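Local coordinates for sulfur oxidation protein SOXB (Thermus thermophilus, PDB 2WDC) that probably acts as a manganese-dependent hydrolase of the 5'-nucleotidase family, working in bacterial sulfur oxidation, at residues A147-Q152 with G178-E183; M160-E165 with G182-Y187; G386-A391 with E528-Y533. All coordinates share one frame; numbering follows the deposited sequence. Where two conformers were deposited one is given.

Interaction 1 (A147-Q152 with G178-E183); sequences AVVRWQ and GLFRGE. With TBU (tertiary-butyl alcohol), chain M.
Gln152 crosses the ring of Phe180 at a slant, meeting it with CB and again with its amide. Gln152 CB stands 4.1 Å from Phe180 CE1; beyond CG the extended chain brings its amide carbon CD to 3.8 Å from the same ring atom. At the tip Gln152 OE1 lies 3.6 Å from Phe180 CD1, while NE2 passes near CE1, the amide and ring planes being inclined by only 24°. The amide is held from outside the contact, OE1 taking a hydrogen bond from Trp134 NE1 and NE2 giving one to Asp129 OD2, which should fix its rotation. The backbone N of Gly182 sits over the centre of one ring face of Phe180. Helix 170-179, where it gives way to Phe180, is the connection of a beta-alpha-beta crossover between the parallel strands 159-160 and 183-184, and here it packs on helix 146-155. With CG1 anti to its backbone N (chi1 179°), Val149 presses that methyl against the turn, 3.6 Å from Phe180 N and 3.9 Å from Leu179 CG. Leu179 in turn crosses Arg150 at about a right angle: CD2 meets Arg150 CG at 3.9 Å, and CD1 lies over one guanidinium face, toward its rim, while Arg150 NE pairs with Glu146.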
loop_
_atom_site.group_PDB
_atom_site.type_symbol
_atom_site.label_atom_id
_atom_site.label_comp_id
_atom_site.label_asym_id
_atom_site.label_seq_id
_atom_site.Cartn_x
_atom_site.Cartn_y
_atom_site.Cartn_z
ATOM N N ALA A 147 4.370 18.584 -4.338
ATOM C CA ALA A 147 4.778 18.173 -5.673
ATOM C C ALA A 147 3.917 17.027 -6.201
ATOM O O ALA A 147 3.694 16.914 -7.403
ATOM C CB ALA A 147 6.251 17.787 -5.691
ATOM N N VAL A 148 3.465 16.154 -5.305
ATOM C CA VAL A 148 2.627 15.047 -5.743
ATOM C C VAL A 148 1.281 15.573 -6.240
ATOM O O VAL A 148 0.739 15.097 -7.235
ATOM C CB VAL A 148 2.424 14.006 -4.627
ATOM C CG1 VAL A 148 1.624 12.837 -5.184
ATOM C CG2 VAL A 148 3.767 13.537 -4.077
ATOM N N VAL A 149 0.725 16.544 -5.517
ATOM C CA VAL A 149 -0.545 17.141 -5.925
ATOM C C VAL A 149 -0.370 17.837 -7.270
ATOM O O VAL A 149 -1.221 17.734 -8.152
ATOM C CB VAL A 149 -1.086 18.116 -4.871
ATOM C CG1 VAL A 149 -2.397 18.742 -5.359
ATOM C CG2 VAL A 149 -1.280 17.404 -3.540
ATOM N N ARG A 150 0.736 18.550 -7.434
ATOM C CA ARG A 150 0.972 19.229 -8.703
ATOM C C ARG A 150 1.062 18.201 -9.819
ATOM O O ARG A 150 0.561 18.429 -10.925
ATOM C CB ARG A 150 2.221 20.121 -8.632
ATOM C CG ARG A 150 2.041 21.285 -7.653
ATOM C CD ARG A 150 3.126 22.343 -7.776
ATOM N NE ARG A 150 2.818 23.494 -6.925
ATOM C CZ ARG A 150 2.044 24.516 -7.284
ATOM N NH1 ARG A 150 1.518 24.569 -8.498
ATOM N NH2 ARG A 150 1.800 25.496 -6.423
ATOM N N TRP A 151 1.630 17.033 -9.518
ATOM C CA TRP A 151 1.685 15.981 -10.521
ATOM C C TRP A 151 0.271 15.487 -10.853
ATOM O O TRP A 151 -0.077 15.297 -12.022
ATOM C CB TRP A 151 2.571 14.812 -10.078
ATOM C CG TRP A 151 2.327 13.624 -10.947
ATOM C CD1 TRP A 151 2.667 13.496 -12.265
ATOM C CD2 TRP A 151 1.501 12.495 -10.636
ATOM N NE1 TRP A 151 2.156 12.325 -12.774
ATOM C CE2 TRP A 151 1.434 11.693 -11.794
ATOM C CE3 TRP A 151 0.829 12.072 -9.479
ATOM C CZ2 TRP A 151 0.704 10.499 -11.836
ATOM C CZ3 TRP A 151 0.118 10.876 -9.520
ATOM C CH2 TRP A 151 0.074 10.099 -10.691
ATOM N N GLN A 152 -0.559 15.275 -9.831
ATOM C CA GLN A 152 -1.928 14.829 -10.088
ATOM C C GLN A 152 -2.612 15.800 -11.038
ATOM O O GLN A 152 -3.354 15.399 -11.942
ATOM C CB GLN A 152 -2.727 14.764 -8.785
ATOM C CG GLN A 152 -2.418 13.560 -7.883
ATOM C CD GLN A 152 -3.175 13.667 -6.575
ATOM O OE1 GLN A 152 -3.086 14.687 -5.893
ATOM N NE2 GLN A 152 -4.003 12.658 -6.270
ATOM N N GLY A 178 -6.913 22.537 -1.582
ATOM C CA GLY A 178 -7.167 23.777 -2.305
ATOM C C GLY A 178 -6.471 23.723 -3.659
ATOM O O GLY A 178 -6.970 24.235 -4.674
ATOM N N LEU A 179 -5.289 23.122 -3.671
ATOM C CA LEU A 179 -4.477 23.024 -4.880
ATOM C C LEU A 179 -4.953 21.915 -5.823
ATOM O O LEU A 179 -4.925 22.075 -7.040
ATOM C CB LEU A 179 -3.012 22.814 -4.491
ATOM C CG LEU A 179 -1.991 22.619 -5.611
ATOM C CD1 LEU A 179 -1.916 23.877 -6.491
ATOM C CD2 LEU A 179 -0.638 22.305 -4.981
ATOM N N PHE A 180 -5.400 20.794 -5.249
ATOM C CA PHE A 180 -5.898 19.651 -6.025
ATOM C C PHE A 180 -7.083 20.073 -6.905
ATOM O O PHE A 180 -8.096 20.557 -6.400
ATOM C CB PHE A 180 -6.306 18.544 -5.035
ATOM C CG PHE A 180 -6.804 17.274 -5.678
ATOM C CD1 PHE A 180 -6.025 16.583 -6.582
ATOM C CD2 PHE A 180 -8.042 16.748 -5.323
ATOM C CE1 PHE A 180 -6.489 15.406 -7.163
ATOM C CE2 PHE A 180 -8.503 15.561 -5.888
ATOM C CZ PHE A 180 -7.729 14.898 -6.818
ATOM N N ARG A 181 -6.958 19.850 -8.215
ATOM C CA ARG A 181 -7.984 20.232 -9.186
ATOM C C ARG A 181 -9.092 19.195 -9.340
ATOM O O ARG A 181 -10.156 19.493 -9.883
ATOM C CB ARG A 181 -7.348 20.582 -10.536
ATOM C CG ARG A 181 -6.510 21.869 -10.468
ATOM C CD ARG A 181 -5.695 22.094 -11.740
ATOM N NE ARG A 181 -6.539 22.078 -12.928
ATOM C CZ ARG A 181 -7.266 23.113 -13.338
ATOM N NH1 ARG A 181 -7.238 24.254 -12.661
ATOM N NH2 ARG A 181 -8.017 23.011 -14.427
ATOM N N GLY A 182 -8.858 17.976 -8.861
ATOM C CA GLY A 182 -9.895 16.965 -8.910
ATOM C C GLY A 182 -10.860 17.205 -7.767
ATOM O O GLY A 182 -10.720 18.188 -7.027
ATOM N N GLU A 183 -11.839 16.321 -7.614
ATOM C CA GLU A 183 -12.794 16.421 -6.515
ATOM C C GLU A 183 -12.562 15.291 -5.514
ATOM O O GLU A 183 -12.715 14.119 -5.836
ATOM C CB GLU A 183 -14.245 16.376 -7.024
ATOM C CG GLU A 183 -15.258 16.475 -5.882
ATOM C CD GLU A 183 -16.704 16.451 -6.343
ATOM O OE1 GLU A 183 -16.974 16.109 -7.512
ATOM O OE2 GLU A 183 -17.573 16.771 -5.516
HETATM O O TBU M . -12.122 18.338 -3.542
HETATM C C TBU M . -12.990 19.116 -2.682
HETATM C C1 TBU M . -14.110 18.241 -2.100
HETATM C C2 TBU M . -12.176 19.676 -1.501
HETATM C C3 TBU M . -13.603 20.281 -3.466
#

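Interaction 2 (M160-E165 with G182-Y187); sequences MVSHWE and GEFLSY. With MN (manganese (II) ion), chain R; TBU (tertiary-butyl alcohol), chain M.
The ring of Phe184 turns its edge to Ser162: Ser162 CB lies in the ring plane, and Ser162 OG, also near that plane, is 3.4 Å from Phe184 CZ. Met160 reaches the same ring obliquely, its CG 3.7 Å from Phe184 CD1. A second flat pair forms within 160-165, where Trp164 CD1 lies over one face of the His163 imidazole, toward its rim, and the manganese stands in the plane of the indole at its edge. A chi1 of -177°, with the Phe184 ring trans to the amide nitrogen, extends it to 160-162. Ser162 OG is engaged by Ser218 OG and Trp166 NE1, so its approach to Phe184 is packing.

One backbone hydrogen bond spans the contact, from Leu185 N to Met160 O at 3.2 Å. Leu185 O accepts from Ser186 OG, and Val161 CG1 packs 3.3 Å from that carbonyl oxygen of Leu185. Met160 N is buried without a partner. Phe184 N donates to the tert-butyl alcohol oxygen at 2.8 Å.

Beyond this junction His163 ND1 binds manganese at 2.5 Å, together with Asp132, His263, His286 and a water. The loop is braced by Glu165, whose OE1 accepts from His163 N and OE2 from Thr133 N. The contact sets the end of strand 159-160 beside the short, weakly bonded strand 183-184 at the margin of the sheet, with Leu185 packing on strand 210-217 and helix 170-179 connecting the two segments.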
loop_
_atom_site.group_PDB
_atom_site.type_symbol
_atom_site.label_atom_id
_atom_site.label_comp_id
_atom_site.label_asym_id
_atom_site.label_seq_id
_atom_site.Cartn_x
_atom_site.Cartn_y
_atom_site.Cartn_z
ATOM N N MET A 160 -10.149 11.430 -5.939
ATOM C CA MET A 160 -9.263 10.629 -5.106
ATOM C C MET A 160 -9.933 10.439 -3.766
ATOM O O MET A 160 -10.879 11.174 -3.416
ATOM C CB MET A 160 -7.878 11.277 -4.926
ATOM C CG MET A 160 -7.825 12.358 -3.845
ATOM S SD MET A 160 -6.132 13.016 -3.592
ATOM C CE MET A 160 -5.346 11.656 -2.687
ATOM N N VAL A 161 -9.472 9.418 -3.039
ATOM C CA VAL A 161 -9.895 9.170 -1.662
ATOM C C VAL A 161 -8.600 9.168 -0.838
ATOM O O VAL A 161 -7.546 9.535 -1.362
ATOM C CB VAL A 161 -10.762 7.897 -1.488
ATOM C CG1 VAL A 161 -12.086 8.092 -2.222
ATOM C CG2 VAL A 161 -10.032 6.664 -1.970
ATOM N N SER A 162 -8.658 8.779 0.432
ATOM C CA SER A 162 -7.464 8.945 1.257
ATOM C C SER A 162 -7.192 7.953 2.358
ATOM O O SER A 162 -8.078 7.233 2.817
ATOM C CB SER A 162 -7.543 10.321 1.928
ATOM O OG SER A 162 -8.527 10.318 2.969
ATOM N N HIS A 163 -5.948 8.024 2.831
ATOM C CA HIS A 163 -5.495 7.358 4.039
ATOM C C HIS A 163 -4.240 8.052 4.564
ATOM O O HIS A 163 -4.330 8.948 5.409
ATOM C CB HIS A 163 -5.254 5.862 3.874
ATOM C CG HIS A 163 -4.611 5.227 5.072
ATOM N ND1 HIS A 163 -4.064 3.963 5.036
ATOM C CD2 HIS A 163 -4.416 5.685 6.333
ATOM C CE1 HIS A 163 -3.533 3.679 6.212
ATOM N NE2 HIS A 163 -3.747 4.698 7.023
ATOM N N TRP A 164 -3.081 7.671 4.024
ATOM C CA TRP A 164 -1.808 8.231 4.491
ATOM C C TRP A 164 -1.678 9.739 4.279
ATOM O O TRP A 164 -0.868 10.381 4.938
ATOM C CB TRP A 164 -0.605 7.468 3.913
ATOM C CG TRP A 164 -0.304 6.197 4.677
ATOM C CD1 TRP A 164 -0.893 4.976 4.501
ATOM C CD2 TRP A 164 0.701 6.017 5.683
ATOM N NE1 TRP A 164 -0.340 4.053 5.366
ATOM C CE2 TRP A 164 0.635 4.676 6.105
ATOM C CE3 TRP A 164 1.624 6.877 6.295
ATOM C CZ2 TRP A 164 1.457 4.167 7.110
ATOM C CZ3 TRP A 164 2.452 6.362 7.283
ATOM C CH2 TRP A 164 2.364 5.023 7.677
ATOM N N GLU A 165 -2.505 10.298 3.398
ATOM C CA GLU A 165 -2.546 11.744 3.178
ATOM C C GLU A 165 -2.607 12.470 4.532
ATOM O O GLU A 165 -1.974 13.518 4.729
ATOM C CB GLU A 165 -3.833 12.081 2.417
ATOM C CG GLU A 165 -3.770 11.898 0.887
ATOM C CD GLU A 165 -3.581 10.451 0.431
ATOM O OE1 GLU A 165 -4.055 9.517 1.117
ATOM O OE2 GLU A 165 -2.977 10.277 -0.647
ATOM N N GLY A 182 -8.858 17.976 -8.861
ATOM C CA GLY A 182 -9.895 16.965 -8.910
ATOM C C GLY A 182 -10.860 17.205 -7.767
ATOM O O GLY A 182 -10.720 18.188 -7.027
ATOM N N GLU A 183 -11.839 16.321 -7.614
ATOM C CA GLU A 183 -12.794 16.421 -6.515
ATOM C C GLU A 183 -12.562 15.291 -5.514
ATOM O O GLU A 183 -12.715 14.119 -5.836
ATOM C CB GLU A 183 -14.245 16.376 -7.024
ATOM C CG GLU A 183 -15.258 16.475 -5.882
ATOM C CD GLU A 183 -16.704 16.451 -6.343
ATOM O OE1 GLU A 183 -16.974 16.109 -7.512
ATOM O OE2 GLU A 183 -17.573 16.771 -5.516
ATOM N N PHE A 184 -12.160 15.653 -4.301
ATOM C CA PHE A 184 -11.935 14.681 -3.247
ATOM C C PHE A 184 -13.293 14.184 -2.749
ATOM O O PHE A 184 -14.210 14.983 -2.535
ATOM C CB PHE A 184 -11.183 15.363 -2.099
ATOM C CG PHE A 184 -10.824 14.441 -0.977
ATOM C CD1 PHE A 184 -9.608 13.776 -0.980
ATOM C CD2 PHE A 184 -11.695 14.237 0.078
ATOM C CE1 PHE A 184 -9.261 12.927 0.060
ATOM C CE2 PHE A 184 -11.360 13.382 1.119
ATOM C CZ PHE A 184 -10.147 12.728 1.110
ATOM N N LEU A 185 -13.433 12.865 -2.601
ATOM C CA LEU A 185 -14.683 12.278 -2.124
ATOM C C LEU A 185 -14.446 11.439 -0.883
ATOM O O LEU A 185 -13.421 10.762 -0.778
ATOM C CB LEU A 185 -15.263 11.341 -3.195
ATOM C CG LEU A 185 -15.563 11.927 -4.573
ATOM C CD1 LEU A 185 -15.973 10.793 -5.524
ATOM C CD2 LEU A 185 -16.679 12.957 -4.477
ATOM N N SER A 186 -15.434 11.417 0.012
ATOM C CA SER A 186 -15.414 10.507 1.159
ATOM C C SER A 186 -16.751 10.588 1.877
ATOM O O SER A 186 -17.133 11.653 2.336
ATOM C CB SER A 186 -14.277 10.836 2.134
ATOM O OG SER A 186 -13.039 10.289 1.699
ATOM N N TYR A 187 -17.464 9.471 1.982
ATOM C CA TYR A 187 -18.743 9.486 2.689
ATOM C C TYR A 187 -18.513 9.474 4.195
ATOM O O TYR A 187 -19.385 9.872 4.971
ATOM C CB TYR A 187 -19.593 8.254 2.300
ATOM C CG TYR A 187 -19.253 7.012 3.103
ATOM C CD1 TYR A 187 -19.943 6.703 4.272
ATOM C CD2 TYR A 187 -18.170 6.201 2.751
ATOM C CE1 TYR A 187 -19.595 5.601 5.051
ATOM C CE2 TYR A 187 -17.792 5.121 3.541
ATOM C CZ TYR A 187 -18.503 4.822 4.691
ATOM O OH TYR A 187 -18.114 3.755 5.473
HETATM MN MN MN R . -3.681 2.611 3.002
HETATM O O TBU M . -12.122 18.338 -3.542
HETATM C C TBU M . -12.990 19.116 -2.682
HETATM C C1 TBU M . -14.110 18.241 -2.100
HETATM C C2 TBU M . -12.176 19.676 -1.501
HETATM C C3 TBU M . -13.603 20.281 -3.466
HETATM O O HOH W 1 -2.135 1.055 2.158
#

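Interaction 3 (G386-A391 with E528-Y533); sequences GEAVKA and EVLAEY. With TBU (tertiary-butyl alcohol), chain P.
Tyr533 spreads its ring across Ala388, whose CA stands 3.7 Å from the ring centroid and only 11° off the ring normal, a CH-pi contact over the face. This is helix-on-helix packing at nearly a right angle: the segments of helices 380-392 and 526-537 cross at 81°, their axes 9.3 Å apart at closest approach, in the C-terminal part of this 5'-nucleotidase family protein. A chi1 of 175° swings the Tyr533 ring away from its own amide nitrogen and over Ala388.

Small residues let the ring lie against the helix 380-392 backbone. Ala388 CB is 3.5 Å from Tyr533 CD2 and also meets Leu530 CD2, at 3.6 Å, so this one methyl is gripped by two side chains a turn apart on the partner helix. Ala391, a turn further along, brings its CB obliquely to the ring, 3.6 Å from Tyr533 CE1. Leu530 extends the apolar surface to Trp381 and Val385 of helix 380-392 and to Thr425 of helix 418-425, while Val389 packs behind on Val399 of strand 398-401. A tert-butyl alcohol, hydrogen-bonded to Ser536 OG, also places methyl C1 obliquely to the Tyr533 ring.

No direct hydrogen bond joins 386-391 to 528-533; a water lying in the plane of the Tyr533 ring, at its edge, bridges them. Glu387, whose OE2 is bonded to Gln383 NE2, accepts from this water through OE1 at 2.6 Å, and the same water is hydrogen-bonded to Tyr533 OH at 2.7 Å.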
loop_
_atom_site.group_PDB
_atom_site.type_symbol
_atom_site.label_atom_id
_atom_site.label_comp_id
_atom_site.label_asym_id
_atom_site.label_seq_id
_atom_site.Cartn_x
_atom_site.Cartn_y
_atom_site.Cartn_z
ATOM N N GLY A 386 16.899 -4.118 10.976
ATOM C CA GLY A 386 17.211 -4.705 12.267
ATOM C C GLY A 386 18.716 -4.770 12.491
ATOM O O GLY A 386 19.202 -4.405 13.563
ATOM N N GLU A 387 19.451 -5.220 11.475
ATOM C CA GLU A 387 20.910 -5.303 11.587
ATOM C C GLU A 387 21.543 -3.922 11.757
ATOM O O GLU A 387 22.508 -3.758 12.528
ATOM C CB GLU A 387 21.515 -6.021 10.372
ATOM C CG GLU A 387 21.119 -7.474 10.285
ATOM C CD GLU A 387 21.642 -8.163 9.048
ATOM O OE1 GLU A 387 22.215 -7.487 8.175
ATOM O OE2 GLU A 387 21.426 -9.380 8.929
ATOM N N ALA A 388 21.014 -2.925 11.046
ATOM C CA ALA A 388 21.525 -1.557 11.143
ATOM C C ALA A 388 21.349 -1.021 12.561
ATOM O O ALA A 388 22.266 -0.440 13.141
ATOM C CB ALA A 388 20.808 -0.658 10.157
ATOM N N VAL A 389 20.159 -1.212 13.118
ATOM C CA VAL A 389 19.864 -0.719 14.455
ATOM C C VAL A 389 20.752 -1.399 15.487
ATOM O O VAL A 389 21.311 -0.734 16.359
ATOM C CB VAL A 389 18.376 -0.890 14.806
ATOM C CG1 VAL A 389 18.135 -0.456 16.243
ATOM C CG2 VAL A 389 17.512 -0.083 13.848
ATOM N N LYS A 390 20.905 -2.714 15.374
ATOM C CA LYS A 390 21.747 -3.453 16.320
ATOM C C LYS A 390 23.222 -3.099 16.173
ATOM O O LYS A 390 23.977 -3.147 17.150
ATOM C CB LYS A 390 21.548 -4.957 16.159
ATOM C CG LYS A 390 20.263 -5.452 16.796
ATOM C CD LYS A 390 20.421 -6.839 17.383
ATOM C CE LYS A 390 19.098 -7.375 17.910
ATOM N NZ LYS A 390 19.265 -8.725 18.541
ATOM N N ALA A 391 23.643 -2.746 14.963
ATOM C CA ALA A 391 25.044 -2.382 14.741
ATOM C C ALA A 391 25.370 -1.066 15.436
ATOM O O ALA A 391 26.441 -0.912 16.024
ATOM C CB ALA A 391 25.350 -2.287 13.242
ATOM N N GLU A 528 18.034 8.357 9.317
ATOM C CA GLU A 528 19.359 8.877 9.675
ATOM C C GLU A 528 20.229 7.729 10.199
ATOM O O GLU A 528 21.426 7.635 9.884
ATOM C CB GLU A 528 19.233 9.986 10.728
ATOM C CG GLU A 528 18.530 11.226 10.193
ATOM C CD GLU A 528 19.265 11.888 9.032
ATOM O OE1 GLU A 528 20.474 11.620 8.834
ATOM O OE2 GLU A 528 18.635 12.709 8.328
ATOM N N VAL A 529 19.626 6.830 10.968
ATOM C CA VAL A 529 20.328 5.662 11.483
ATOM C C VAL A 529 20.748 4.772 10.309
ATOM O O VAL A 529 21.880 4.269 10.254
ATOM C CB VAL A 529 19.439 4.883 12.480
ATOM C CG1 VAL A 529 20.111 3.591 12.934
ATOM C CG2 VAL A 529 19.070 5.765 13.678
ATOM N N LEU A 530 19.828 4.567 9.372
ATOM C CA LEU A 530 20.127 3.733 8.214
ATOM C C LEU A 530 21.230 4.324 7.346
ATOM O O LEU A 530 22.124 3.601 6.910
ATOM C CB LEU A 530 18.872 3.493 7.384
ATOM C CG LEU A 530 17.815 2.700 8.153
ATOM C CD1 LEU A 530 16.546 2.628 7.345
ATOM C CD2 LEU A 530 18.325 1.290 8.479
ATOM N N ALA A 531 21.164 5.619 7.063
ATOM C CA ALA A 531 22.209 6.234 6.251
ATOM C C ALA A 531 23.567 6.109 6.949
ATOM O O ALA A 531 24.570 5.822 6.300
ATOM C CB ALA A 531 21.885 7.689 5.937
ATOM N N GLU A 532 23.597 6.293 8.266
ATOM C CA GLU A 532 24.850 6.169 9.020
ATOM C C GLU A 532 25.422 4.768 8.837
ATOM O O GLU A 532 26.609 4.597 8.550
ATOM C CB GLU A 532 24.636 6.457 10.519
ATOM C CG GLU A 532 25.859 6.116 11.387
ATOM C CD GLU A 532 25.708 6.482 12.865
ATOM O OE1 GLU A 532 26.750 6.605 13.554
ATOM O OE2 GLU A 532 24.565 6.579 13.361
ATOM N N TYR A 533 24.573 3.760 9.007
ATOM C CA TYR A 533 25.002 2.379 8.864
ATOM C C TYR A 533 25.482 2.069 7.450
ATOM O O TYR A 533 26.564 1.496 7.269
ATOM C CB TYR A 533 23.853 1.444 9.235
ATOM C CG TYR A 533 24.153 -0.016 9.003
ATOM C CD1 TYR A 533 25.030 -0.699 9.834
ATOM C CD2 TYR A 533 23.545 -0.713 7.958
ATOM C CE1 TYR A 533 25.302 -2.046 9.639
ATOM C CE2 TYR A 533 23.812 -2.052 7.756
ATOM C CZ TYR A 533 24.689 -2.713 8.598
ATOM O OH TYR A 533 24.947 -4.052 8.412
HETATM O O TBU P . 30.036 1.663 11.934
HETATM C C TBU P . 28.846 0.920 12.261
HETATM C C1 TBU P . 27.636 1.603 11.616
HETATM C C2 TBU P . 28.989 -0.496 11.705
HETATM C C3 TBU P . 28.660 0.903 13.779
HETATM O O HOH W 2 23.469 -5.688 6.815
#

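Overall arrangement
Interactions 1 and 2 are neighbours in the metal-binding part of the chain, their centres 11 Å apart, and share Gly182 and Glu183. They meet where Met160 touches both Gln152 and Phe180, so helix packing and the edge of the sheet form one continuous interior. Both are buried, but interaction 1 has no hydrogen bond between its segments, whereas interaction 2 has a backbone bond and continues directly into the manganese site. Interaction 3, about 35 Å from both between centres, is only partly buried, lies away from the manganese site and joins two other helices through aromatic-alanine packing and a bridging water.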